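UPF0434 family protein (Haloferax volcanii, PDB 6F5Z) is a Trm112-type methyltransferase activator that forms a complex with the putative methyltransferase Hvo_0019 and probably supports modification of the translation machinery. Local coordinates at residues 9-21 / 33-46. Sequence-based numbering, arbitrary orientation.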
loop_
_atom_site.group_PDB
_atom_site.type_symbol
_atom_site.label_atom_id
_atom_site.label_comp_id
_atom_site.label_asym_id
_atom_site.label_seq_id
_atom_site.Cartn_x
_atom_site.Cartn_y
_atom_site.Cartn_z
ATOM N N LEU C 9 19.269 -0.520 19.588
ATOM C CA LEU C 9 20.472 -0.286 18.816
ATOM C C LEU C 9 21.440 -1.449 18.963
ATOM O O LEU C 9 21.465 -2.107 20.003
ATOM C CB LEU C 9 21.168 1.002 19.271
ATOM C CG LEU C 9 20.372 2.308 19.091
ATOM C CD1 LEU C 9 21.186 3.497 19.620
ATOM C CD2 LEU C 9 20.009 2.555 17.598
ATOM N N CYS C 10 22.240 -1.677 17.936
ATOM C CA CYS C 10 23.250 -2.710 17.979
ATOM C C CYS C 10 24.442 -2.292 17.174
ATOM O O CYS C 10 24.407 -1.307 16.432
ATOM C CB CYS C 10 22.689 -4.036 17.489
ATOM S SG CYS C 10 22.215 -4.001 15.749
ATOM N N ASP C 11 25.571 -3.009 17.358
ATOM C CA ASP C 11 26.753 -2.696 16.605
ATOM C C ASP C 11 26.467 -2.904 15.111
ATOM O O ASP C 11 26.024 -3.966 14.736
ATOM C CB ASP C 11 27.883 -3.633 17.049
ATOM C CG ASP C 11 29.266 -3.233 16.596
ATOM O OD1 ASP C 11 29.409 -2.735 15.446
ATOM O OD2 ASP C 11 30.230 -3.483 17.355
ATOM N N PRO C 12 26.647 -1.898 14.253
ATOM C CA PRO C 12 26.346 -2.102 12.818
ATOM C C PRO C 12 27.207 -3.158 12.162
ATOM O O PRO C 12 26.768 -3.743 11.175
ATOM C CB PRO C 12 26.621 -0.731 12.199
ATOM C CG PRO C 12 27.583 -0.042 13.156
ATOM C CD PRO C 12 27.145 -0.530 14.523
ATOM N N LEU C 13 28.403 -3.458 12.735
ATOM C CA LEU C 13 29.280 -4.426 12.058
ATOM C C LEU C 13 28.774 -5.844 12.126
ATOM O O LEU C 13 28.809 -6.541 11.122
ATOM C CB LEU C 13 30.677 -4.386 12.662
ATOM C CG LEU C 13 31.492 -3.132 12.395
ATOM C CD1 LEU C 13 32.730 -3.123 13.246
ATOM C CD2 LEU C 13 31.904 -3.044 10.920
ATOM N N ASP C 14 28.329 -6.286 13.302
ATOM C CA ASP C 14 27.930 -7.683 13.496
ATOM C C ASP C 14 26.617 -7.864 14.263
ATOM O O ASP C 14 26.210 -9.001 14.588
ATOM C CB ASP C 14 29.079 -8.448 14.200
ATOM C CG ASP C 14 29.285 -7.982 15.628
ATOM O OD1 ASP C 14 28.713 -6.935 16.005
ATOM O OD2 ASP C 14 29.983 -8.689 16.391
ATOM N N LYS C 15 25.928 -6.748 14.525
ATOM C CA LYS C 15 24.620 -6.755 15.182
ATOM C C LYS C 15 24.653 -7.223 16.624
ATOM O O LYS C 15 23.617 -7.577 17.187
ATOM C CB LYS C 15 23.535 -7.540 14.365
ATOM C CG LYS C 15 23.570 -7.308 12.848
ATOM C CD LYS C 15 23.601 -5.842 12.427
ATOM C CE LYS C 15 23.672 -5.769 10.932
ATOM N NZ LYS C 15 23.978 -4.417 10.491
ATOM N N SER C 16 25.829 -7.132 17.255
ATOM C CA SER C 16 25.971 -7.511 18.644
ATOM C C SER C 16 25.585 -6.357 19.571
ATOM O O SER C 16 25.395 -5.210 19.149
ATOM C CB SER C 16 27.402 -7.979 18.910
ATOM O OG SER C 16 28.308 -6.973 18.505
ATOM N N GLU C 17 25.483 -6.669 20.855
ATOM C CA GLU C 17 25.100 -5.711 21.873
ATOM C C GLU C 17 26.145 -4.608 22.032
ATOM O O GLU C 17 27.346 -4.866 21.896
ATOM C CB GLU C 17 24.940 -6.481 23.214
ATOM C CG GLU C 17 24.229 -5.721 24.325
ATOM C CD GLU C 17 22.745 -5.428 24.156
ATOM O OE1 GLU C 17 22.239 -4.545 24.888
ATOM O OE2 GLU C 17 22.084 -6.076 23.311
ATOM N N LEU C 18 25.668 -3.380 22.348
ATOM C CA LEU C 18 26.523 -2.242 22.663
ATOM C C LEU C 18 26.431 -1.975 24.155
ATOM O O LEU C 18 25.357 -2.075 24.762
ATOM C CB LEU C 18 26.049 -0.961 21.940
ATOM C CG LEU C 18 26.138 -1.059 20.420
ATOM C CD1 LEU C 18 25.162 -0.034 19.772
ATOM C CD2 LEU C 18 27.567 -0.814 19.901
ATOM N N GLU C 19 27.539 -1.545 24.731
ATOM C CA GLU C 19 27.610 -1.107 26.116
ATOM C C GLU C 19 27.549 0.422 26.058
ATOM O O GLU C 19 28.311 1.033 25.327
ATOM C CB GLU C 19 28.965 -1.558 26.720
ATOM C CG GLU C 19 29.273 -1.043 28.119
ATOM C CD GLU C 19 30.749 -0.961 28.483
ATOM O OE1 GLU C 19 31.104 -0.091 29.311
ATOM O OE2 GLU C 19 31.553 -1.752 27.935
ATOM N N LEU C 20 26.704 1.023 26.887
ATOM C CA LEU C 20 26.620 2.476 26.979
ATOM C C LEU C 20 27.491 2.992 28.113
ATOM O O LEU C 20 27.371 2.509 29.260
ATOM C CB LEU C 20 25.152 2.904 27.216
ATOM C CG LEU C 20 24.897 4.388 27.512
ATOM C CD1 LEU C 20 25.238 5.261 26.285
ATOM C CD2 LEU C 20 23.487 4.609 27.946
ATOM N N GLU C 21 28.310 4.008 27.806
ATOM C CA GLU C 21 29.074 4.789 28.772
ATOM C C GLU C 21 28.524 6.220 28.674
ATOM O O GLU C 21 28.419 6.780 27.566
ATOM C CB GLU C 21 30.570 4.807 28.466
ATOM C CG GLU C 21 31.240 3.466 28.662
ATOM C CD GLU C 21 32.756 3.536 28.585
ATOM O OE1 GLU C 21 33.293 4.587 28.158
ATOM O OE2 GLU C 21 33.402 2.504 28.881
ATOM N N GLY C 33 28.803 10.689 25.494
ATOM C CA GLY C 33 29.078 9.329 25.904
ATOM C C GLY C 33 29.499 8.513 24.709
ATOM O O GLY C 33 29.961 9.070 23.709
ATOM N N ARG C 34 29.372 7.204 24.840
ATOM C CA ARG C 34 29.738 6.348 23.734
ATOM C C ARG C 34 29.034 5.013 23.870
ATOM O O ARG C 34 28.651 4.609 24.966
ATOM C CB ARG C 34 31.268 6.168 23.638
ATOM C CG ARG C 34 31.870 5.509 24.865
ATOM C CD ARG C 34 33.353 5.884 25.095
ATOM N NE ARG C 34 33.504 7.335 25.093
ATOM C CZ ARG C 34 33.201 8.128 26.126
ATOM N NH1 ARG C 34 32.862 7.605 27.300
ATOM N NH2 ARG C 34 33.264 9.443 25.997
ATOM N N LEU C 35 28.890 4.326 22.739
ATOM C CA LEU C 35 28.328 2.997 22.646
ATOM C C LEU C 35 29.478 2.104 22.202
ATOM O O LEU C 35 30.117 2.404 21.192
ATOM C CB LEU C 35 27.191 3.004 21.587
ATOM C CG LEU C 35 25.930 3.673 22.117
ATOM C CD1 LEU C 35 24.994 4.104 20.954
ATOM C CD2 LEU C 35 25.160 2.744 23.064
ATOM N N ILE C 36 29.794 1.080 22.983
ATOM C CA ILE C 36 30.953 0.240 22.697
ATOM C C ILE C 36 30.543 -1.157 22.324
ATOM O O ILE C 36 29.785 -1.786 23.051
ATOM C CB ILE C 36 31.907 0.236 23.919
ATOM C CG1 ILE C 36 32.333 1.670 24.308
ATOM C CG2 ILE C 36 33.150 -0.638 23.615
ATOM C CD1 ILE C 36 33.097 1.787 25.620
ATOM N N GLY C 37 31.033 -1.627 21.174
ATOM C CA GLY C 37 30.743 -2.976 20.726
ATOM C C GLY C 37 31.284 -4.008 21.707
ATOM O O GLY C 37 32.492 -4.041 21.940
ATOM N N THR C 38 30.402 -4.832 22.284
ATOM C CA THR C 38 30.789 -5.874 23.264
ATOM C C THR C 38 31.619 -6.998 22.626
ATOM O O THR C 38 32.226 -7.793 23.369
ATOM C CB THR C 38 29.546 -6.459 23.945
ATOM O OG1 THR C 38 28.703 -7.011 22.949
ATOM C CG2 THR C 38 28.783 -5.415 24.830
ATOM N N VAL C 39 31.594 -7.116 21.285
ATOM C CA VAL C 39 32.347 -8.150 20.568
ATOM C C VAL C 39 33.455 -7.530 19.757
ATOM O O VAL C 39 34.601 -8.010 19.794
ATOM C CB VAL C 39 31.383 -8.978 19.670
ATOM C CG1 VAL C 39 32.132 -10.016 18.838
ATOM C CG2 VAL C 39 30.284 -9.647 20.491
ATOM N N THR C 40 33.148 -6.467 19.000
ATOM C CA THR C 40 34.158 -5.861 18.127
ATOM C C THR C 40 35.111 -4.900 18.842
ATOM O O THR C 40 36.156 -4.563 18.282
ATOM C CB THR C 40 33.462 -5.030 17.009
ATOM O OG1 THR C 40 32.788 -3.922 17.629
ATOM C CG2 THR C 40 32.487 -5.860 16.193
ATOM N N GLY C 41 34.663 -4.354 19.969
ATOM C CA GLY C 41 35.359 -3.333 20.752
ATOM C C GLY C 41 35.295 -1.964 20.086
ATOM O O GLY C 41 35.922 -1.010 20.561
ATOM N N GLU C 42 34.519 -1.834 18.976
ATOM C CA GLU C 42 34.445 -0.541 18.280
ATOM C C GLU C 42 33.691 0.486 19.156
ATOM O O GLU C 42 32.758 0.144 19.878
ATOM C CB GLU C 42 33.783 -0.688 16.893
ATOM C CG GLU C 42 34.620 -1.514 15.920
ATOM C CD GLU C 42 35.994 -1.012 15.499
ATOM O OE1 GLU C 42 36.309 0.184 15.709
ATOM O OE2 GLU C 42 36.746 -1.827 14.911
ATOM N N VAL C 43 34.166 1.729 19.138
ATOM C CA VAL C 43 33.617 2.814 19.943
ATOM C C VAL C 43 32.825 3.740 19.025
ATOM O O VAL C 43 33.403 4.317 18.108
ATOM C CB VAL C 43 34.730 3.578 20.711
ATOM C CG1 VAL C 43 34.126 4.749 21.513
ATOM C CG2 VAL C 43 35.507 2.628 21.639
ATOM N N TYR C 44 31.527 3.892 19.298
ATOM C CA TYR C 44 30.601 4.741 18.529
ATOM C C TYR C 44 30.267 5.929 19.424
ATOM O O TYR C 44 29.558 5.768 20.430
ATOM C CB TYR C 44 29.367 3.928 18.141
ATOM C CG TYR C 44 29.759 2.735 17.290
ATOM C CD1 TYR C 44 30.084 2.892 15.944
ATOM C CD2 TYR C 44 29.780 1.445 17.821
ATOM C CE1 TYR C 44 30.452 1.808 15.157
ATOM C CE2 TYR C 44 30.118 0.344 17.029
ATOM C CZ TYR C 44 30.457 0.534 15.695
ATOM O OH TYR C 44 30.817 -0.511 14.859
ATOM N N PRO C 45 30.798 7.126 19.124
ATOM C CA PRO C 45 30.588 8.250 20.052
ATOM C C PRO C 45 29.195 8.818 20.000
ATOM O O PRO C 45 28.575 8.824 18.940
ATOM C CB PRO C 45 31.615 9.280 19.587
ATOM C CG PRO C 45 31.712 9.039 18.085
ATOM C CD PRO C 45 31.590 7.520 17.943
ATOM N N ILE C 46 28.731 9.365 21.126
ATOM C CA ILE C 46 27.463 10.101 21.192
ATOM C C ILE C 46 27.903 11.526 21.428
ATOM O O ILE C 46 28.571 11.804 22.440
ATOM C CB ILE C 46 26.586 9.614 22.346
ATOM C CG1 ILE C 46 26.237 8.116 22.167
ATOM C CG2 ILE C 46 25.349 10.490 22.479
ATOM C CD1 ILE C 46 25.596 7.417 23.429
HETATM O O HOH W 1 30.385 -5.538 19.103
#
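The Tyr44 ring meets Pro12 off-centre, with Pro12 CD 4.2 Å from the ring centroid in a CH-pi contact, while Asp11 OD2 lies at the ring's edge. The Asp11 carboxylate stands almost perpendicular to that ring, their planes 84° apart. Its OD1 accepts from Tyr44 OH at 2.7 Å and from Leu13 N, which closes an Asx turn; the two donors arrive from opposite faces of the carboxylate. On OD2 the syn lone pair receives Thr40 OG1 at 2.6 Å, and a water bound to Ser16 OG and Thr40 N donates to the same oxygen. With CG anti to the backbone N (chi1 -166°), the carboxylate extends into the turn 38-42. Replacing Asp11 by an alanine is likely to leave Tyr44 OH, Thr40 OG1 and Leu13 N without their acceptor, cutting this link between loop and turn. Thr38 grips Glu17 O twice, through its backbone N and through OG1 at 2.7 Å. Strands 18-21 and 33-37 pair antiparallel, with Leu18 and Leu20 packing on Leu35 across one face and Leu20 CD1 reaching Ile46 CD1 at 3.6 Å. On the other face Glu21 OE1 forms a salt bridge, through its anti lone pair, with Arg34 NH1 (3.2 Å) at the guanidinium edge; the arginine's stronger partner is Asp23, at NH2. Pro12 also packs on Pro98 of the methyltransferase subunit, and Lys15 forms salt bridges with Asp96 and Glu125 of that chain. One carboxylate gripped by four neutral donors thus ties the partner-binding loop to the beta-hairpin of this zinc-ribbon-like fold, and they probably favour its ionised form.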